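Local coordinates for KaiC-like domain-containing protein (Pyrococcus horikoshii, PDB 3BS4) that is of unknown function but has a KaiC-like domain, probably of RecA-type fold, and binds an unidentified peptide in the crystal, at residues G91-I96 / E153-E158; N185-E190 / L199-R204. All coordinates share one frame; numbering follows the deposited sequence.

Interaction 1. Residues G91-I96 / E153-E158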
loop_
_atom_site.group_PDB
_atom_site.type_symbol
_atom_site.label_atom_id
_atom_site.label_comp_id
_atom_site.label_asym_id
_atom_site.label_seq_id
_atom_site.Cartn_x
_atom_site.Cartn_y
_atom_site.Cartn_z
ATOM N N GLY A 91 -11.418 4.162 10.442
ATOM C CA GLY A 91 -12.316 4.092 11.610
ATOM C C GLY A 91 -11.882 5.055 12.703
ATOM O O GLY A 91 -12.718 5.633 13.412
ATOM N N SER A 92 -10.576 5.240 12.834
ATOM C CA SER A 92 -10.011 6.148 13.828
ATOM C C SER A 92 -10.433 7.583 13.557
ATOM O O SER A 92 -10.865 8.279 14.474
ATOM C CB SER A 92 -8.483 6.030 13.838
ATOM O OG SER A 92 -8.095 4.685 14.108
ATOM N N PHE A 93 -10.334 8.023 12.300
ATOM C CA PHE A 93 -10.764 9.376 11.962
ATOM C C PHE A 93 -12.269 9.563 12.012
ATOM O O PHE A 93 -12.742 10.676 12.289
ATOM C CB PHE A 93 -10.233 9.789 10.585
ATOM C CG PHE A 93 -8.858 10.374 10.630
ATOM C CD1 PHE A 93 -8.660 11.687 11.059
ATOM C CD2 PHE A 93 -7.762 9.630 10.242
ATOM C CE1 PHE A 93 -7.384 12.230 11.097
ATOM C CE2 PHE A 93 -6.484 10.180 10.265
ATOM C CZ PHE A 93 -6.301 11.480 10.710
ATOM N N HIS A 94 -13.018 8.505 11.708
ATOM C CA HIS A 94 -14.453 8.639 11.529
ATOM C C HIS A 94 -15.275 8.130 12.711
ATOM O O HIS A 94 -16.500 8.134 12.654
ATOM C CB HIS A 94 -14.899 8.021 10.198
ATOM C CG HIS A 94 -14.340 8.725 9.002
ATOM N ND1 HIS A 94 -14.760 9.979 8.602
ATOM C CD2 HIS A 94 -13.363 8.365 8.139
ATOM C CE1 HIS A 94 -14.082 10.346 7.528
ATOM N NE2 HIS A 94 -13.228 9.379 7.226
ATOM N N GLY A 95 -14.592 7.696 13.765
ATOM C CA GLY A 95 -15.234 7.408 15.051
ATOM C C GLY A 95 -15.980 6.095 15.122
ATOM O O GLY A 95 -16.899 5.930 15.949
ATOM N N ILE A 96 -15.589 5.149 14.276
ATOM C CA ILE A 96 -16.184 3.820 14.299
ATOM C C ILE A 96 -15.162 2.693 14.462
ATOM O O ILE A 96 -14.155 2.635 13.752
ATOM C CB ILE A 96 -17.106 3.580 13.084
ATOM C CG1 ILE A 96 -16.431 4.039 11.772
ATOM C CG2 ILE A 96 -18.457 4.271 13.335
ATOM C CD1 ILE A 96 -17.233 3.761 10.506
ATOM N N GLU A 153 -8.444 14.244 2.640
ATOM C CA GLU A 153 -9.803 14.402 3.183
ATOM C C GLU A 153 -9.774 14.987 4.589
ATOM O O GLU A 153 -10.773 15.563 5.043
ATOM C CB GLU A 153 -10.549 13.064 3.174
ATOM C CG GLU A 153 -10.801 12.542 1.780
ATOM C CD GLU A 153 -11.043 11.037 1.712
ATOM O OE1 GLU A 153 -11.584 10.458 2.685
ATOM O OE2 GLU A 153 -10.689 10.431 0.671
ATOM N N VAL A 154 -8.632 14.855 5.274
ATOM C CA VAL A 154 -8.501 15.276 6.679
ATOM C C VAL A 154 -7.435 16.358 6.902
ATOM O O VAL A 154 -7.506 17.101 7.892
ATOM C CB VAL A 154 -8.241 14.088 7.659
ATOM C CG1 VAL A 154 -9.496 13.209 7.815
ATOM C CG2 VAL A 154 -7.047 13.232 7.212
ATOM N N PHE A 155 -6.444 16.413 6.010
ATOM C CA PHE A 155 -5.354 17.402 6.097
ATOM C C PHE A 155 -5.391 18.327 4.882
ATOM O O PHE A 155 -5.736 17.912 3.777
ATOM C CB PHE A 155 -3.973 16.731 6.093
ATOM C CG PHE A 155 -3.725 15.728 7.213
ATOM C CD1 PHE A 155 -4.401 15.784 8.448
ATOM C CD2 PHE A 155 -2.753 14.728 7.030
ATOM C CE1 PHE A 155 -4.131 14.846 9.457
ATOM C CE2 PHE A 155 -2.483 13.802 8.030
ATOM C CZ PHE A 155 -3.174 13.853 9.240
ATOM N N THR A 156 -4.978 19.583 5.062
ATOM C CA THR A 156 -4.734 20.450 3.913
ATOM C C THR A 156 -3.526 19.943 3.109
ATOM O O THR A 156 -2.751 19.118 3.609
ATOM C CB THR A 156 -4.489 21.912 4.362
ATOM O OG1 THR A 156 -3.222 22.002 5.021
ATOM C CG2 THR A 156 -5.588 22.374 5.317
ATOM N N PRO A 157 -3.364 20.396 1.857
ATOM C CA PRO A 157 -2.143 20.029 1.147
ATOM C C PRO A 157 -0.850 20.401 1.899
ATOM O O PRO A 157 0.098 19.615 1.935
ATOM C CB PRO A 157 -2.270 20.790 -0.183
ATOM C CG PRO A 157 -3.778 20.892 -0.373
ATOM C CD PRO A 157 -4.293 21.167 0.998
ATOM N N GLU A 158 -0.829 21.585 2.502
ATOM C CA GLU A 158 0.322 22.048 3.250
ATOM C C GLU A 158 0.600 21.120 4.442
ATOM O O GLU A 158 1.747 20.713 4.677
ATOM C CB GLU A 158 0.055 23.473 3.724
ATOM C CG GLU A 158 0.049 24.495 2.575
ATOM C CD GLU A 158 -1.247 24.546 1.728
ATOM O OE1 GLU A 158 -2.300 23.944 2.085
ATOM O OE2 GLU A 158 -1.194 25.239 0.681
HETATM O O HOH W 1 -10.548 10.106 5.378
#

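Interaction 2. Residues N185-E190 / L199-R204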
loop_
_atom_site.group_PDB
_atom_site.type_symbol
_atom_site.label_atom_id
_atom_site.label_comp_id
_atom_site.label_asym_id
_atom_site.label_seq_id
_atom_site.Cartn_x
_atom_site.Cartn_y
_atom_site.Cartn_z
ATOM N N ASN A 185 7.158 -1.778 0.867
ATOM C CA ASN A 185 5.915 -1.027 1.060
ATOM C C ASN A 185 5.299 -0.588 -0.236
ATOM O O ASN A 185 6.005 -0.165 -1.145
ATOM C CB ASN A 185 6.192 0.191 1.942
ATOM C CG ASN A 185 6.473 -0.219 3.374
ATOM O OD1 ASN A 185 5.549 -0.556 4.113
ATOM N ND2 ASN A 185 7.742 -0.239 3.752
ATOM N N PHE A 186 3.974 -0.685 -0.297
ATOM C CA PHE A 186 3.199 -0.209 -1.445
ATOM C C PHE A 186 2.270 0.884 -1.001
ATOM O O PHE A 186 1.505 0.706 -0.065
ATOM C CB PHE A 186 2.364 -1.341 -2.037
ATOM C CG PHE A 186 3.177 -2.440 -2.644
ATOM C CD1 PHE A 186 3.374 -2.490 -4.015
ATOM C CD2 PHE A 186 3.716 -3.438 -1.840
ATOM C CE1 PHE A 186 4.119 -3.535 -4.597
ATOM C CE2 PHE A 186 4.482 -4.480 -2.417
ATOM C CZ PHE A 186 4.668 -4.513 -3.801
ATOM N N TRP A 187 2.338 2.016 -1.688
ATOM C CA TRP A 187 1.411 3.118 -1.454
ATOM C C TRP A 187 0.472 3.198 -2.638
ATOM O O TRP A 187 0.918 3.141 -3.778
ATOM C CB TRP A 187 2.175 4.449 -1.404
ATOM C CG TRP A 187 2.882 4.679 -0.122
ATOM C CD1 TRP A 187 2.880 3.851 0.975
ATOM C CD2 TRP A 187 3.639 5.836 0.245
ATOM N NE1 TRP A 187 3.608 4.421 2.001
ATOM C CE2 TRP A 187 4.072 5.644 1.581
ATOM C CE3 TRP A 187 4.012 7.011 -0.427
ATOM C CZ2 TRP A 187 4.872 6.581 2.257
ATOM C CZ3 TRP A 187 4.810 7.941 0.249
ATOM C CH2 TRP A 187 5.215 7.719 1.578
ATOM N N LEU A 188 -0.816 3.389 -2.378
ATOM C CA LEU A 188 -1.761 3.646 -3.456
ATOM C C LEU A 188 -2.112 5.135 -3.459
ATOM O O LEU A 188 -2.376 5.701 -2.408
ATOM C CB LEU A 188 -3.033 2.804 -3.252
ATOM C CG LEU A 188 -4.141 2.955 -4.309
ATOM C CD1 LEU A 188 -3.647 2.518 -5.718
ATOM C CD2 LEU A 188 -5.385 2.179 -3.920
ATOM N N TRP A 189 -2.176 5.752 -4.639
ATOM C CA TRP A 189 -2.687 7.123 -4.722
ATOM C C TRP A 189 -3.770 7.151 -5.790
ATOM O O TRP A 189 -3.492 6.810 -6.929
ATOM C CB TRP A 189 -1.571 8.119 -5.090
ATOM C CG TRP A 189 -2.044 9.554 -5.139
ATOM C CD1 TRP A 189 -2.732 10.153 -6.141
ATOM C CD2 TRP A 189 -1.840 10.554 -4.130
ATOM N NE1 TRP A 189 -3.001 11.482 -5.820
ATOM C CE2 TRP A 189 -2.470 11.743 -4.583
ATOM C CE3 TRP A 189 -1.222 10.553 -2.875
ATOM C CZ2 TRP A 189 -2.472 12.931 -3.824
ATOM C CZ3 TRP A 189 -1.239 11.729 -2.112
ATOM C CH2 TRP A 189 -1.849 12.898 -2.598
ATOM N N GLU A 190 -4.993 7.538 -5.401
ATOM C CA GLU A 190 -6.148 7.524 -6.310
ATOM C C GLU A 190 -6.420 8.923 -6.823
ATOM O O GLU A 190 -6.732 9.820 -6.036
ATOM C CB GLU A 190 -7.377 6.954 -5.580
ATOM C CG GLU A 190 -7.131 5.526 -5.099
ATOM C CD GLU A 190 -8.332 4.886 -4.421
ATOM O OE1 GLU A 190 -9.389 4.713 -5.069
ATOM O OE2 GLU A 190 -8.208 4.521 -3.250
ATOM N N LEU A 199 3.739 15.273 -6.210
ATOM C CA LEU A 199 5.167 15.448 -6.475
ATOM C C LEU A 199 6.026 14.873 -5.344
ATOM O O LEU A 199 7.032 14.211 -5.589
ATOM C CB LEU A 199 5.470 16.937 -6.618
ATOM C CG LEU A 199 6.564 17.437 -7.544
ATOM C CD1 LEU A 199 6.462 16.821 -8.959
ATOM C CD2 LEU A 199 6.490 18.970 -7.597
ATOM N N SER A 200 5.618 15.117 -4.103
ATOM C CA SER A 200 6.364 14.629 -2.945
ATOM C C SER A 200 6.329 13.112 -2.862
ATOM O O SER A 200 7.353 12.477 -2.596
ATOM C CB SER A 200 5.822 15.270 -1.661
ATOM O OG SER A 200 6.553 14.851 -0.515
ATOM N N VAL A 201 5.166 12.508 -3.100
ATOM C CA VAL A 201 5.111 11.049 -3.001
ATOM C C VAL A 201 5.840 10.373 -4.154
ATOM O O VAL A 201 6.444 9.314 -3.967
ATOM C CB VAL A 201 3.665 10.473 -2.819
ATOM C CG1 VAL A 201 3.034 11.006 -1.527
ATOM C CG2 VAL A 201 2.812 10.760 -4.016
ATOM N N TYR A 202 5.804 10.974 -5.351
ATOM C CA TYR A 202 6.623 10.446 -6.448
ATOM C C TYR A 202 8.104 10.466 -6.063
ATOM O O TYR A 202 8.852 9.503 -6.317
ATOM C CB TYR A 202 6.456 11.293 -7.706
ATOM C CG TYR A 202 5.394 10.842 -8.685
ATOM C CD1 TYR A 202 4.085 10.553 -8.270
ATOM C CD2 TYR A 202 5.684 10.750 -10.044
ATOM C CE1 TYR A 202 3.104 10.158 -9.193
ATOM C CE2 TYR A 202 4.713 10.347 -10.966
ATOM C CZ TYR A 202 3.434 10.053 -10.542
ATOM O OH TYR A 202 2.510 9.680 -11.490
ATOM N N ARG A 203 8.545 11.580 -5.480
ATOM C CA ARG A 203 9.964 11.719 -5.148
ATOM C C ARG A 203 10.390 10.692 -4.101
ATOM O O ARG A 203 11.499 10.122 -4.163
ATOM C CB ARG A 203 10.259 13.169 -4.708
ATOM C CG ARG A 203 11.655 13.407 -4.113
ATOM C CD ARG A 203 12.767 13.113 -5.121
ATOM N NE ARG A 203 12.684 14.029 -6.250
ATOM C CZ ARG A 203 13.581 14.107 -7.231
ATOM N NH1 ARG A 203 14.667 13.332 -7.230
ATOM N NH2 ARG A 203 13.399 14.984 -8.207
ATOM N N ARG A 204 9.508 10.435 -3.139
ATOM C CA ARG A 204 9.833 9.558 -2.020
ATOM C C ARG A 204 9.865 8.086 -2.422
ATOM O O ARG A 204 10.621 7.284 -1.849
ATOM C CB ARG A 204 8.832 9.780 -0.882
ATOM C CG ARG A 204 9.018 11.128 -0.218
ATOM C CD ARG A 204 7.897 11.417 0.749
ATOM N NE ARG A 204 7.932 12.806 1.203
ATOM C CZ ARG A 204 8.805 13.281 2.095
ATOM N NH1 ARG A 204 9.720 12.490 2.645
ATOM N NH2 ARG A 204 8.763 14.557 2.449
#

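Interaction 1. Residues G91-I96 / E153-E158
At the rim of the KaiC-like alpha/beta domain, the last turn of helix 89-94 meets the loop that leads into helix 157-173, and Phe93 and Val154 form the centre of the contact. The two backbones stay apart, with the CA atoms of Phe93 and Val154 8.2 Å from each other, and side chains bridge the space. Val154 lays its isopropyl group over one face of the Phe93 ring. Its CG1 makes a CH-pi contact 4.1 Å from the ring centroid, 28° off the normal, and approaches CD1 of Phe93 most closely, at 3.7 Å. The second methyl, CG2, lies toward the rim of the same ring, 4.0 Å from Phe93 CZ, and also sits above a face of the Phe155 ring, filling the angle between the two aromatics. Phe155, with CG anti to its carbonyl carbon (chi1 -58°), brings its CZ to 4.2 Å from Phe93 CZ, the two side chains crossing at about a right angle. With an alanine here in place of Phe93, Val154 CG1 would probably lose its CH-pi partner and a gap would open beside Phe155, CG2 keeping only the Phe155 ring of the two. Beside this apolar patch, one water donates to Glu153 OE1 at 2.9 Å and makes a weak, long contact with His94 NE2. Gly95, with positive phi, ends the helix, while Thr156 is the N-cap of helix 157-173. Around the contact, Phe93 also packs on Leu110 of a loop, and Phe155 meets Tyr163 of helix 157-173.

Interaction 2. Residues N185-E190 / L199-R204
Strand 184-190 and helix 195-204 pass each other with Trp187 and Val201 as the nearest backbone pair, 8.9 Å between their CA atoms, a spacing that side chains alone span. The strand is an inner, parallel member of the central sheet of this alpha/beta domain, and the helix packs on one face of it while carrying the chain toward strand 207-216, two places along, beyond strand 22-27. With strand 207-216 they make up a right-handed beta-alpha-beta crossover of the kind found in RecA-type folds. Val201 is the residue of the helix that does the touching: its two methyls part between two indoles that rise from the same face of the strand. CG1 is 4.0 Å from CZ3 at the six-membered end of Trp187, and Val201 CB is nearly as close to that carbon, at 4.1 Å. CG2 turns to the other indole and reaches CE3 of Trp189 at 4.2 Å, the two side chains crossing at about a right angle. The indoles are turned differently, in part by their first torsions: CG of Trp187 is anti to the carbonyl carbon (chi1 -78°), whereas CG of Trp189 is anti to the backbone N. Both N-H groups are used away from the valine, Trp187 NE1 with the backbone of the bound peptide and Trp189 NE1 with Val192 O. Leu164 of helix 157-173 packs on Val201 as well, and His26 meets the Trp189 ring. One turn along the helix, Arg204 NH2 pairs with Glu165, and its NE donates to Ser200 OG at 3.0 Å with an N-H...O angle of 155°, the hydroxyl lying 16° out of the guanidinium plane.

From the N terminus, the chain lays down strands 22-27, 51-56 and 84-87 before helix 89-94 supplies the first half of interaction 1. It then runs through helix 115-132 and strand 141-146, and interaction 1 closes this long excursion where the loop before helix 157-173 returns. Interaction 2 opens only afterwards and closes a far shorter loop, from strand 184-190 to helix 195-204, so the two contacts follow in series and neither nest nor cross. Their centres are 18 Å apart and they do not touch. Helix 157-173 joins them: its entry lies in interaction 1, while Leu164 farther along packs against interaction 2.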